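Local coordinates for protein pectinesterase (Aspergillus niger, PDB 5C1E) that removes methyl ester groups from the galacturonosyl units of pectin by hydrolysis, releasing methanol, and is probably involved in soft-rotting of plant tissue, at residues Thr58-Thr63 against Ser102-Asn107; Val74-Thr79 against Ala92-Val97; Gly86-Ser91 against Gln117-Val122; Gln149-Cys154 against Val169-Cys174. All blocks are in the same frame, centred on the assembly; numbering follows the deposited sequence. Where two conformers were deposited one is given.

Contact 1 pairs strand 57-61 with strand 102-104, closing one full turn of the parallel beta-helix. Between its two ends the chain runs along strand 74-78, through helix 82-85 and the loop 86-91, and back along strand 94-96. Contact 2 lies within that span, setting the end of strand 74-78 against the start of strand 94-96 at a corner between two sheets. Contact 3 crosses both: it starts in the loop 86-91 and ends at 117-122, one turn further on, where Val122 is probably hydrogen-bonded to Val94 and Val96 of contact 2. Contact 4 follows in series, closing a shorter turn between strands 148-152 and 168-172 of the sheet holding contact 1.

Contact 1 (Thr58-Thr63 against Ser102-Asn107); sequences TLYGET and SMYNIN
Thr58, Leu59 and Tyr60 run beside Ser102, Met103 and Tyr104 as neighbouring parallel strands, one full turn of the beta-helix apart. The strand axes come within 4.7 Å and diverge by only 4°. The bonds alternate as parallel pairing demands: Leu59 N gives to Ser102 O (2.9 Å), Leu59 O takes Tyr104 N (2.9 Å), and Gly61 N gives to Tyr104 O (2.7 Å). Asn105 then adopts left-handed backbone angles, which turn the chain into the next sheet. Like residues sit at like positions. On the outer face the Tyr60 and Tyr104 rings point the same way with planes 29° apart, but they are slid so far that they barely overlap, with centroids 5.3 Å apart. Thr58 CG2, anti to its own N, reaches the edge of the Tyr104 ring at CE1 (3.6 Å) and also lies over one face of Tyr60. Beyond it Tyr104 stacks on Tyr131, and its OH bonds Asp296. The inner face is apolar: Leu59 runs alongside Met103, while Ile106 comes in at about a right angle, its CD1 3.6 Å from Leu59 CG. At the corner, the Asn105 amide is held by Arg3 and Thr66 O. A water gives one proton each to Glu62 O and Asn105 O, and Thr63 CG2 rests 3.5 Å from Asn105 CG.

Contact 2 (Val74-Thr79 against Ala92-Val97); sequences VTITHT and ATVNVV
His78 meets Thr93 through a water at the edge of its imidazole, in the ring plane, 2.8 Å from His78 ND1. The same water donates to Thr93 OG1 (3.0 Å), so the ring is linked to the other segment by its edge, and it is His78 CB that makes the direct approach, 3.7 Å from Thr93 OG1. With CG anti to the backbone N (chi1 -177°), the imidazole leads away from Thr93, and the water joins the two. The two segments belong to different sheets of the parallel beta-helix, strands 74-78 and 94-96, and they share no direct hydrogen bond; the area buried between them is only 191 Å². Thr93 has helical backbone angles just ahead of the extended Val94, and its side chain sits in the angle between the sheets. Its hydroxyl bonds Glu109 O, on the strand hydrogen-bonded to Ile76, and so ties the segment to the next turn as well. Its methyl branch meets the same strand as the hydroxyl, 3.9 Å from Thr77 C. Further into the helix the contact is purely apolar. Ile76 CG2 lies anti to its own N (chi1, measured to CG1, -50°) and is turned to the second segment, where Val108 also touches both Thr93 and Val94. Ile76 CG2 ends 3.8 Å from Thr93 CG2 and 4.2 Å from Val94 CG2.

Contact 3 (Gly86-Ser91 against Gln117-Val122); sequences GSLDKS and QAVALV
Ser91 and Val119 form the tight part of this contact. The hydroxyl of Ser91 takes the N-H of Val119 in a nearly straight bond (3.1 Å between OG and N, 167°) and gives its own proton to Leu88 O at 2.7 Å. A chi1 of 79° sets OG between the backbone N and carbonyl carbon. Leu88 O also receives Ser91 N (3.1 Å), so two donors from one residue hold it, and Val119 CG2 lies against it at 3.6 Å. The loop 86-91 follows helix 82-85 and rests on the outside of the parallel beta-helix, where 117-122 leads into strand 121-124; an ST motif, Lys90 N to Ser87 OG, shapes its start. Towards Gln117 the packing is looser. Leu88 CD2 crosses Gln117 CB at 3.8 Å, and the amide donates through NE2 to a glycerol, probably from the crystallisation liquor. The Gln117 side chain lies about 7 Å from that of Asp161, the predicted active-site residue. Tyr143 covers Leu88, Val119 and Val122 from a neighbouring turn. In one of its two conformers Asp89 lays OD1, which has no partner in the model, against Val122 CG2 (3.7 Å), while OD2 makes a salt bridge with Lys145.

Contact 4 (Gln149-Cys154 against Val169-Cys174); sequences QYYSNC and VWFGEC. With SO4 (sulfate ion), chain C.
Tyr151 leans on Phe171 along the inner face of two parallel strands. Its CB touches Phe171 CD1 (3.6 Å), and CG and CD1 continue over Phe171 CE1, which lies above one face of the tyrosine towards its rim. The rings point the same way, with planes 25° apart and little overlap. Further out CD1 and CE1 both meet Val169 CG2 (3.7 Å each). At the tip OH donates to Gln149 OE1 at 2.8 Å, in the ring plane, and the Gln149 amide is fixed through NE2 to Ala146 O. Tyr151 O receives Gly172 N almost straight on (2.8 Å, 176°). The outer face carries a second slid pair, Tyr150 and Trp170; Tyr150 OH (2.6 Å to O3) and Trp170 NE1 (3.0 Å to O2) both donate to one sulfate, probably from the crystallisation liquor, which Lys283 also binds. Past the strands, Asn153 ND2 donates to Ser152 OG and to Glu173 OE1 (3.1 Å), on its anti side and out of the carboxylate plane; Cys154 N makes a long bond to Cys174 SG (3.5 Å). Asn153 and Glu173, both left-handed, end the strands in similar bends. Aromatic ladders along in-register parallel strands, here 149-152 on 169-172, are characteristic of the parallel beta-helix.

Contact 1 (Thr58-Thr63 against Ser102-Asn107)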
loop_
_atom_site.group_PDB
_atom_site.type_symbol
_atom_site.label_atom_id
_atom_site.label_comp_id
_atom_site.label_asym_id
_atom_site.label_seq_id
_atom_site.Cartn_x
_atom_site.Cartn_y
_atom_site.Cartn_z
ATOM N N THR A 58 -9.017 -14.691 0.844
ATOM C CA THR A 58 -9.598 -13.372 0.558
ATOM C C THR A 58 -10.304 -12.831 1.796
ATOM O O THR A 58 -11.127 -13.533 2.419
ATOM C CB THR A 58 -10.585 -13.439 -0.626
ATOM O OG1 THR A 58 -9.884 -13.924 -1.760
ATOM C CG2 THR A 58 -11.152 -12.054 -0.944
ATOM N N LEU A 59 -9.968 -11.591 2.171
ATOM C CA LEU A 59 -10.629 -10.903 3.268
ATOM C C LEU A 59 -11.497 -9.760 2.720
ATOM O O LEU A 59 -10.983 -8.878 2.026
ATOM C CB LEU A 59 -9.562 -10.361 4.208
ATOM C CG LEU A 59 -9.913 -9.763 5.564
ATOM C CD1 LEU A 59 -10.667 -10.709 6.497
ATOM C CD2 LEU A 59 -8.594 -9.355 6.202
ATOM N N TYR A 60 -12.800 -9.802 3.002
ATOM C CA TYR A 60 -13.747 -8.817 2.500
ATOM C C TYR A 60 -14.290 -7.990 3.625
ATOM O O TYR A 60 -14.738 -8.540 4.624
ATOM C CB TYR A 60 -14.968 -9.497 1.904
ATOM C CG TYR A 60 -14.753 -10.358 0.705
ATOM C CD1 TYR A 60 -14.525 -9.796 -0.538
ATOM C CD2 TYR A 60 -14.843 -11.737 0.797
ATOM C CE1 TYR A 60 -14.379 -10.591 -1.670
ATOM C CE2 TYR A 60 -14.695 -12.531 -0.325
ATOM C CZ TYR A 60 -14.469 -11.950 -1.557
ATOM O OH TYR A 60 -14.306 -12.749 -2.661
ATOM N N GLY A 61 -14.337 -6.680 3.430
ATOM C CA GLY A 61 -14.992 -5.782 4.363
ATOM C C GLY A 61 -16.371 -5.369 3.895
ATOM O O GLY A 61 -16.635 -5.246 2.701
ATOM N N GLU A 62 -17.249 -5.150 4.854
ATOM C CA GLU A 62 -18.590 -4.646 4.595
ATOM C C GLU A 62 -18.525 -3.242 4.023
ATOM O O GLU A 62 -17.785 -2.398 4.537
ATOM C CB GLU A 62 -19.404 -4.641 5.900
ATOM C CG GLU A 62 -20.802 -4.087 5.736
ATOM C CD GLU A 62 -21.616 -4.088 7.014
ATOM O OE1 GLU A 62 -21.167 -4.609 8.028
ATOM O OE2 GLU A 62 -22.735 -3.534 6.988
ATOM N N THR A 63 -19.274 -3.000 2.948
ATOM C CA THR A 63 -19.388 -1.656 2.380
ATOM C C THR A 63 -20.572 -1.508 1.442
ATOM O O THR A 63 -20.933 -2.449 0.760
ATOM C CB THR A 63 -18.099 -1.254 1.607
ATOM O OG1 THR A 63 -18.265 0.047 1.038
ATOM C CG2 THR A 63 -17.766 -2.247 0.507
ATOM N N SER A 102 -5.826 -11.575 -0.943
ATOM C CA SER A 102 -6.557 -10.414 -1.460
ATOM C C SER A 102 -7.352 -9.788 -0.339
ATOM O O SER A 102 -7.924 -10.507 0.487
ATOM C CB SER A 102 -7.495 -10.822 -2.588
ATOM O OG SER A 102 -6.783 -11.467 -3.604
ATOM N N MET A 103 -7.400 -8.459 -0.300
ATOM C CA MET A 103 -8.182 -7.765 0.710
ATOM C C MET A 103 -9.026 -6.688 0.024
ATOM O O MET A 103 -8.535 -5.976 -0.861
ATOM C CB MET A 103 -7.275 -7.182 1.795
ATOM C CG MET A 103 -8.038 -6.594 2.974
ATOM S SD MET A 103 -6.966 -6.259 4.382
ATOM C CE MET A 103 -6.182 -4.733 3.905
ATOM N N TYR A 104 -10.300 -6.622 0.400
ATOM C CA TYR A 104 -11.267 -5.710 -0.199
ATOM C C TYR A 104 -11.929 -4.874 0.861
ATOM O O TYR A 104 -12.524 -5.412 1.806
ATOM C CB TYR A 104 -12.389 -6.469 -0.933
ATOM C CG TYR A 104 -11.976 -7.226 -2.162
ATOM C CD1 TYR A 104 -11.398 -8.486 -2.052
ATOM C CD2 TYR A 104 -12.157 -6.691 -3.450
ATOM C CE1 TYR A 104 -11.012 -9.183 -3.165
ATOM C CE2 TYR A 104 -11.797 -7.415 -4.579
ATOM C CZ TYR A 104 -11.229 -8.661 -4.414
ATOM O OH TYR A 104 -10.823 -9.409 -5.473
ATOM N N ASN A 105 -11.862 -3.559 0.682
ATOM C CA ASN A 105 -12.661 -2.619 1.486
ATOM C C ASN A 105 -12.447 -2.707 2.999
ATOM O O ASN A 105 -13.407 -2.772 3.776
ATOM C CB ASN A 105 -14.139 -2.788 1.128
ATOM C CG ASN A 105 -14.370 -2.722 -0.353
ATOM O OD1 ASN A 105 -14.763 -3.706 -0.987
ATOM N ND2 ASN A 105 -14.110 -1.561 -0.930
ATOM N N ILE A 106 -11.171 -2.709 3.390
ATOM C CA ILE A 106 -10.768 -2.719 4.800
ATOM C C ILE A 106 -9.801 -1.565 5.035
ATOM O O ILE A 106 -8.943 -1.294 4.185
ATOM C CB ILE A 106 -10.164 -4.083 5.178
ATOM C CG1 ILE A 106 -11.302 -5.122 5.163
ATOM C CG2 ILE A 106 -9.448 -3.999 6.523
ATOM C CD1 ILE A 106 -11.101 -6.367 5.933
ATOM N N ASN A 107 -9.973 -0.866 6.153
ATOM C CA ASN A 107 -9.013 0.141 6.593
ATOM C C ASN A 107 -8.037 -0.493 7.587
ATOM O O ASN A 107 -8.468 -1.206 8.489
ATOM C CB ASN A 107 -9.693 1.309 7.306
ATOM C CG ASN A 107 -10.737 1.992 6.457
ATOM O OD1 ASN A 107 -10.763 1.872 5.233
ATOM N ND2 ASN A 107 -11.622 2.696 7.111
HETATM O O HOH W 1 -7.058 -14.226 -2.870
HETATM O O HOH W 2 -12.758 -12.018 -5.201
HETATM O O HOH W 3 -15.321 -1.817 5.389
#

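Contact 2 (Val74-Thr79 against Ala92-Val97)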
loop_
_atom_site.group_PDB
_atom_site.type_symbol
_atom_site.label_atom_id
_atom_site.label_comp_id
_atom_site.label_asym_id
_atom_site.label_seq_id
_atom_site.Cartn_x
_atom_site.Cartn_y
_atom_site.Cartn_z
ATOM N N VAL A 74 -15.023 -0.980 8.179
ATOM C CA VAL A 74 -14.181 -1.913 8.924
ATOM C C VAL A 74 -12.803 -1.300 9.076
ATOM O O VAL A 74 -12.149 -0.977 8.083
ATOM C CB VAL A 74 -14.066 -3.278 8.237
ATOM C CG1 VAL A 74 -13.151 -4.199 9.035
ATOM C CG2 VAL A 74 -15.439 -3.902 8.100
ATOM N N THR A 75 -12.385 -1.103 10.322
ATOM C CA THR A 75 -11.056 -0.593 10.607
ATOM C C THR A 75 -10.335 -1.590 11.497
ATOM O O THR A 75 -10.887 -2.020 12.515
ATOM C CB THR A 75 -11.134 0.795 11.272
ATOM O OG1 THR A 75 -11.684 1.726 10.337
ATOM C CG2 THR A 75 -9.748 1.292 11.661
ATOM N N ILE A 76 -9.123 -1.970 11.093
ATOM C CA ILE A 76 -8.202 -2.732 11.926
ATOM C C ILE A 76 -7.147 -1.770 12.449
ATOM O O ILE A 76 -6.438 -1.116 11.663
ATOM C CB ILE A 76 -7.513 -3.871 11.147
ATOM C CG1 ILE A 76 -8.562 -4.690 10.397
ATOM C CG2 ILE A 76 -6.706 -4.762 12.102
ATOM C CD1 ILE A 76 -8.008 -5.798 9.554
ATOM N N THR A 77 -7.023 -1.682 13.769
ATOM C CA THR A 77 -6.118 -0.719 14.349
ATOM C C THR A 77 -5.297 -1.303 15.491
ATOM O O THR A 77 -5.776 -2.115 16.267
ATOM C CB THR A 77 -6.864 0.542 14.850
ATOM O OG1 THR A 77 -5.912 1.528 15.270
ATOM C CG2 THR A 77 -7.799 0.218 15.978
ATOM N N HIS A 78 -4.054 -0.832 15.567
ATOM C CA HIS A 78 -3.144 -1.168 16.653
ATOM C C HIS A 78 -2.076 -0.077 16.680
ATOM O O HIS A 78 -1.850 0.606 15.678
ATOM C CB HIS A 78 -2.554 -2.567 16.435
ATOM C CG HIS A 78 -1.647 -3.038 17.538
ATOM N ND1 HIS A 78 -0.278 -3.100 17.397
ATOM C CD2 HIS A 78 -1.916 -3.522 18.774
ATOM C CE1 HIS A 78 0.261 -3.563 18.512
ATOM N NE2 HIS A 78 -0.713 -3.831 19.362
ATOM N N THR A 79 -1.458 0.135 17.832
ATOM C CA THR A 79 -0.473 1.197 17.970
ATOM C C THR A 79 0.795 0.658 18.631
ATOM O O THR A 79 0.755 0.196 19.773
ATOM C CB THR A 79 -1.030 2.354 18.820
ATOM O OG1 THR A 79 -2.153 2.943 18.151
ATOM C CG2 THR A 79 0.011 3.420 19.035
ATOM N N ALA A 92 3.853 -3.864 12.675
ATOM C CA ALA A 92 2.762 -3.794 11.704
ATOM C C ALA A 92 1.449 -4.198 12.326
ATOM O O ALA A 92 1.384 -5.177 13.055
ATOM C CB ALA A 92 3.053 -4.673 10.501
ATOM N N THR A 93 0.395 -3.437 12.044
ATOM C CA THR A 93 -0.946 -3.819 12.474
ATOM C C THR A 93 -1.374 -5.098 11.765
ATOM O O THR A 93 -1.978 -5.993 12.380
ATOM C CB THR A 93 -1.937 -2.686 12.235
ATOM O OG1 THR A 93 -1.518 -1.563 13.012
ATOM C CG2 THR A 93 -3.324 -3.097 12.648
ATOM N N VAL A 94 -1.029 -5.190 10.486
ATOM C CA VAL A 94 -1.276 -6.409 9.688
ATOM C C VAL A 94 -0.008 -6.809 8.925
ATOM O O VAL A 94 0.604 -5.982 8.227
ATOM C CB VAL A 94 -2.414 -6.234 8.666
ATOM C CG1 VAL A 94 -2.563 -7.496 7.832
ATOM C CG2 VAL A 94 -3.734 -5.928 9.349
ATOM N N ASN A 95 0.377 -8.078 9.070
ATOM C CA ASN A 95 1.581 -8.616 8.461
ATOM C C ASN A 95 1.173 -9.713 7.496
ATOM O O ASN A 95 0.757 -10.777 7.924
ATOM C CB ASN A 95 2.527 -9.159 9.556
ATOM C CG ASN A 95 3.819 -9.740 9.008
ATOM O OD1 ASN A 95 4.112 -9.657 7.813
ATOM N ND2 ASN A 95 4.623 -10.318 9.903
ATOM N N VAL A 96 1.266 -9.448 6.198
ATOM C CA VAL A 96 0.828 -10.421 5.198
ATOM C C VAL A 96 2.012 -11.211 4.662
ATOM O O VAL A 96 2.843 -10.685 3.903
ATOM C CB VAL A 96 0.100 -9.754 4.031
ATOM C CG1 VAL A 96 -0.422 -10.804 3.070
ATOM C CG2 VAL A 96 -1.057 -8.904 4.533
ATOM N N VAL A 97 2.074 -12.478 5.036
ATOM C CA VAL A 97 3.106 -13.385 4.522
ATOM C C VAL A 97 2.498 -14.574 3.761
ATOM O O VAL A 97 3.127 -15.628 3.600
ATOM C CB VAL A 97 4.058 -13.852 5.633
ATOM C CG1 VAL A 97 4.814 -12.668 6.194
ATOM C CG2 VAL A 97 3.312 -14.606 6.729
HETATM O O HOH W 4 0.626 -2.021 15.020
#

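Contact 3 (Gly86-Ser91 against Gln117-Val122)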
loop_
_atom_site.group_PDB
_atom_site.type_symbol
_atom_site.label_atom_id
_atom_site.label_comp_id
_atom_site.label_asym_id
_atom_site.label_seq_id
_atom_site.Cartn_x
_atom_site.Cartn_y
_atom_site.Cartn_z
ATOM N N GLY A 86 10.471 -3.999 18.227
ATOM C CA GLY A 86 11.696 -4.752 17.950
ATOM C C GLY A 86 12.067 -4.887 16.482
ATOM O O GLY A 86 13.194 -5.238 16.177
ATOM N N SER A 87 11.122 -4.650 15.572
ATOM C CA SER A 87 11.426 -4.577 14.140
ATOM C C SER A 87 10.303 -3.866 13.407
ATOM O O SER A 87 9.225 -3.664 13.969
ATOM C CB SER A 87 11.585 -5.971 13.541
ATOM O OG SER A 87 10.328 -6.628 13.443
ATOM N N LEU A 88 10.553 -3.486 12.155
ATOM C CA LEU A 88 9.483 -2.947 11.304
ATOM C C LEU A 88 8.297 -3.898 11.186
ATOM O O LEU A 88 7.163 -3.487 11.386
ATOM C CB LEU A 88 10.004 -2.639 9.901
ATOM C CG LEU A 88 10.984 -1.465 9.847
ATOM C CD1 LEU A 88 11.690 -1.484 8.494
ATOM C CD2 LEU A 88 10.258 -0.149 10.099
ATOM N N ASP A 89 8.571 -5.163 10.862
ATOM C CA ASP A 89 7.519 -6.176 10.706
ATOM C C ASP A 89 6.697 -6.375 11.965
ATOM O O ASP A 89 5.481 -6.528 11.888
ATOM C CB ASP A 89 8.107 -7.527 10.286
ATOM C CG ASP A 89 8.471 -7.567 8.827
ATOM O OD1 ASP A 89 8.284 -6.538 8.150
ATOM O OD2 ASP A 89 8.975 -8.609 8.363
ATOM N N LYS A 90 7.359 -6.363 13.118
ATOM C CA LYS A 90 6.674 -6.545 14.405
ATOM C C LYS A 90 5.831 -5.351 14.811
ATOM O O LYS A 90 4.981 -5.500 15.679
ATOM C CB LYS A 90 7.661 -6.878 15.534
ATOM C CG LYS A 90 8.239 -8.273 15.439
ATOM C CD LYS A 90 9.260 -8.558 16.531
ATOM C CE LYS A 90 9.841 -9.946 16.328
ATOM N NZ LYS A 90 10.891 -10.283 17.335
ATOM N N SER A 91 6.073 -4.182 14.206
ATOM C CA SER A 91 5.272 -2.989 14.461
ATOM C C SER A 91 3.978 -2.962 13.644
ATOM O O SER A 91 3.120 -2.117 13.885
ATOM C CB SER A 91 6.076 -1.718 14.159
ATOM O OG SER A 91 6.131 -1.428 12.767
ATOM N N GLN A 117 9.115 5.066 13.297
ATOM C CA GLN A 117 8.552 4.192 12.296
ATOM C C GLN A 117 7.444 3.371 12.935
ATOM O O GLN A 117 7.620 2.872 14.026
ATOM C CB GLN A 117 9.614 3.248 11.735
ATOM C CG GLN A 117 10.810 3.970 11.144
ATOM C CD GLN A 117 11.947 4.106 12.136
ATOM O OE1 GLN A 117 11.743 4.425 13.322
ATOM N NE2 GLN A 117 13.158 3.892 11.654
ATOM N N ALA A 118 6.310 3.255 12.253
ATOM C CA ALA A 118 5.184 2.497 12.768
ATOM C C ALA A 118 4.341 2.006 11.604
ATOM O O ALA A 118 3.588 2.762 11.006
ATOM C CB ALA A 118 4.357 3.339 13.725
ATOM N N VAL A 119 4.498 0.733 11.278
ATOM C CA VAL A 119 3.906 0.179 10.070
ATOM C C VAL A 119 2.419 -0.125 10.243
ATOM O O VAL A 119 2.005 -0.684 11.248
ATOM C CB VAL A 119 4.672 -1.077 9.632
ATOM C CG1 VAL A 119 4.044 -1.756 8.424
ATOM C CG2 VAL A 119 6.110 -0.694 9.307
ATOM N N ALA A 120 1.627 0.266 9.243
ATOM C CA ALA A 120 0.210 -0.107 9.204
ATOM C C ALA A 120 0.066 -1.506 8.622
ATOM O O ALA A 120 -0.439 -2.393 9.289
ATOM C CB ALA A 120 -0.597 0.895 8.413
ATOM N N LEU A 121 0.541 -1.716 7.401
ATOM C CA LEU A 121 0.507 -3.041 6.790
ATOM C C LEU A 121 1.826 -3.364 6.115
ATOM O O LEU A 121 2.435 -2.496 5.471
ATOM C CB LEU A 121 -0.655 -3.190 5.793
ATOM C CG LEU A 121 -0.783 -4.576 5.136
ATOM C CD1 LEU A 121 -2.230 -4.971 4.934
ATOM C CD2 LEU A 121 -0.031 -4.646 3.816
ATOM N N VAL A 122 2.299 -4.596 6.317
ATOM C CA VAL A 122 3.441 -5.075 5.559
ATOM C C VAL A 122 2.955 -6.153 4.598
ATOM O O VAL A 122 2.234 -7.096 4.982
ATOM C CB VAL A 122 4.647 -5.543 6.427
ATOM C CG1 VAL A 122 4.230 -6.449 7.552
ATOM C CG2 VAL A 122 5.708 -6.229 5.569
#

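Contact 4 (Gln149-Cys154 against Val169-Cys174)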
loop_
_atom_site.group_PDB
_atom_site.type_symbol
_atom_site.label_atom_id
_atom_site.label_comp_id
_atom_site.label_asym_id
_atom_site.label_seq_id
_atom_site.Cartn_x
_atom_site.Cartn_y
_atom_site.Cartn_z
ATOM N N GLN A 149 2.834 -7.139 -6.000
ATOM C CA GLN A 149 1.702 -6.585 -5.287
ATOM C C GLN A 149 0.970 -5.594 -6.160
ATOM O O GLN A 149 1.593 -4.868 -6.959
ATOM C CB GLN A 149 2.152 -5.905 -3.997
ATOM C CG GLN A 149 2.974 -6.800 -3.094
ATOM C CD GLN A 149 3.360 -6.154 -1.775
ATOM O OE1 GLN A 149 2.688 -5.251 -1.266
ATOM N NE2 GLN A 149 4.425 -6.657 -1.187
ATOM N N TYR A 150 -0.347 -5.550 -5.973
ATOM C CA TYR A 150 -1.228 -4.712 -6.761
ATOM C C TYR A 150 -2.222 -4.010 -5.836
ATOM O O TYR A 150 -2.893 -4.663 -5.036
ATOM C CB TYR A 150 -1.939 -5.583 -7.806
ATOM C CG TYR A 150 -2.967 -4.873 -8.647
ATOM C CD1 TYR A 150 -2.600 -4.129 -9.750
ATOM C CD2 TYR A 150 -4.322 -4.965 -8.345
ATOM C CE1 TYR A 150 -3.556 -3.486 -10.528
ATOM C CE2 TYR A 150 -5.278 -4.338 -9.116
ATOM C CZ TYR A 150 -4.895 -3.596 -10.195
ATOM O OH TYR A 150 -5.854 -2.981 -10.943
ATOM N N TYR A 151 -2.273 -2.680 -5.930
ATOM C CA TYR A 151 -3.169 -1.849 -5.119
ATOM C C TYR A 151 -4.044 -1.050 -6.066
ATOM O O TYR A 151 -3.530 -0.299 -6.882
ATOM C CB TYR A 151 -2.384 -0.880 -4.201
ATOM C CG TYR A 151 -1.559 -1.578 -3.139
ATOM C CD1 TYR A 151 -0.381 -2.236 -3.467
ATOM C CD2 TYR A 151 -1.964 -1.584 -1.809
ATOM C CE1 TYR A 151 0.357 -2.899 -2.506
ATOM C CE2 TYR A 151 -1.227 -2.241 -0.828
ATOM C CZ TYR A 151 -0.071 -2.913 -1.188
ATOM O OH TYR A 151 0.669 -3.564 -0.233
ATOM N N SER A 152 -5.364 -1.217 -5.951
ATOM C CA SER A 152 -6.308 -0.497 -6.793
ATOM C C SER A 152 -7.347 0.253 -5.983
ATOM O O SER A 152 -7.992 -0.319 -5.111
ATOM C CB SER A 152 -7.053 -1.455 -7.738
ATOM O OG SER A 152 -7.855 -0.679 -8.616
ATOM N N ASN A 153 -7.550 1.523 -6.305
ATOM C CA ASN A 153 -8.590 2.320 -5.635
ATOM C C ASN A 153 -8.446 2.332 -4.124
ATOM O O ASN A 153 -9.434 2.327 -3.372
ATOM C CB ASN A 153 -9.983 1.867 -6.068
ATOM C CG ASN A 153 -10.280 2.269 -7.490
ATOM O OD1 ASN A 153 -10.829 3.334 -7.731
ATOM N ND2 ASN A 153 -9.851 1.446 -8.449
ATOM N N CYS A 154 -7.188 2.387 -3.690
ATOM C CA CYS A 154 -6.860 2.452 -2.293
ATOM C C CYS A 154 -6.478 3.880 -1.908
ATOM O O CYS A 154 -6.234 4.742 -2.766
ATOM C CB CYS A 154 -5.701 1.506 -1.954
ATOM S SG CYS A 154 -6.081 -0.266 -2.123
ATOM N N VAL A 169 5.665 -3.408 -7.326
ATOM C CA VAL A 169 4.321 -2.987 -6.930
ATOM C C VAL A 169 3.720 -1.981 -7.885
ATOM O O VAL A 169 4.394 -1.052 -8.344
ATOM C CB VAL A 169 4.313 -2.476 -5.460
ATOM C CG1 VAL A 169 5.351 -1.390 -5.261
ATOM C CG2 VAL A 169 2.923 -2.025 -5.022
ATOM N N TRP A 170 2.441 -2.203 -8.186
ATOM C CA TRP A 170 1.635 -1.346 -9.045
ATOM C C TRP A 170 0.513 -0.732 -8.222
ATOM O O TRP A 170 -0.271 -1.467 -7.611
ATOM C CB TRP A 170 1.013 -2.167 -10.160
ATOM C CG TRP A 170 0.209 -1.365 -11.144
ATOM C CD1 TRP A 170 -1.076 -0.935 -10.995
ATOM C CD2 TRP A 170 0.621 -0.942 -12.451
ATOM N NE1 TRP A 170 -1.489 -0.270 -12.113
ATOM C CE2 TRP A 170 -0.468 -0.257 -13.027
ATOM C CE3 TRP A 170 1.796 -1.082 -13.192
ATOM C CZ2 TRP A 170 -0.408 0.305 -14.296
ATOM C CZ3 TRP A 170 1.854 -0.534 -14.458
ATOM C CH2 TRP A 170 0.765 0.155 -15.002
ATOM N N PHE A 171 0.472 0.599 -8.185
ATOM C CA PHE A 171 -0.616 1.359 -7.563
ATOM C C PHE A 171 -1.447 1.976 -8.662
ATOM O O PHE A 171 -0.948 2.781 -9.430
ATOM C CB PHE A 171 -0.081 2.464 -6.666
ATOM C CG PHE A 171 0.711 1.964 -5.499
ATOM C CD1 PHE A 171 0.087 1.671 -4.306
ATOM C CD2 PHE A 171 2.085 1.822 -5.586
ATOM C CE1 PHE A 171 0.809 1.213 -3.218
ATOM C CE2 PHE A 171 2.821 1.364 -4.499
ATOM C CZ PHE A 171 2.176 1.055 -3.315
ATOM N N GLY A 172 -2.698 1.542 -8.765
ATOM C CA GLY A 172 -3.587 2.008 -9.819
ATOM C C GLY A 172 -4.772 2.747 -9.231
ATOM O O GLY A 172 -5.477 2.231 -8.351
ATOM N N GLU A 173 -5.032 3.941 -9.738
ATOM C CA GLU A 173 -6.199 4.719 -9.314
ATOM C C GLU A 173 -6.298 4.850 -7.787
ATOM O O GLU A 173 -7.384 4.745 -7.231
ATOM C CB GLU A 173 -7.482 4.094 -9.863
ATOM C CG GLU A 173 -7.578 4.109 -11.376
ATOM C CD GLU A 173 -8.751 3.295 -11.932
ATOM O OE1 GLU A 173 -9.616 2.795 -11.176
ATOM O OE2 GLU A 173 -8.800 3.144 -13.170
ATOM N N CYS A 174 -5.161 5.087 -7.129
ATOM C CA CYS A 174 -5.125 5.275 -5.690
ATOM C C CYS A 174 -5.027 6.745 -5.340
ATOM O O CYS A 174 -4.487 7.558 -6.114
ATOM C CB CYS A 174 -3.931 4.550 -5.073
ATOM S SG CYS A 174 -4.008 2.754 -5.170
HETATM S S SO4 C . -4.888 -0.815 -13.666
HETATM O O1 SO4 C . -6.144 -0.243 -14.236
HETATM O O2 SO4 C . -4.506 -0.017 -12.470
HETATM O O3 SO4 C . -5.045 -2.246 -13.293
HETATM O O4 SO4 C . -3.833 -0.749 -14.705
#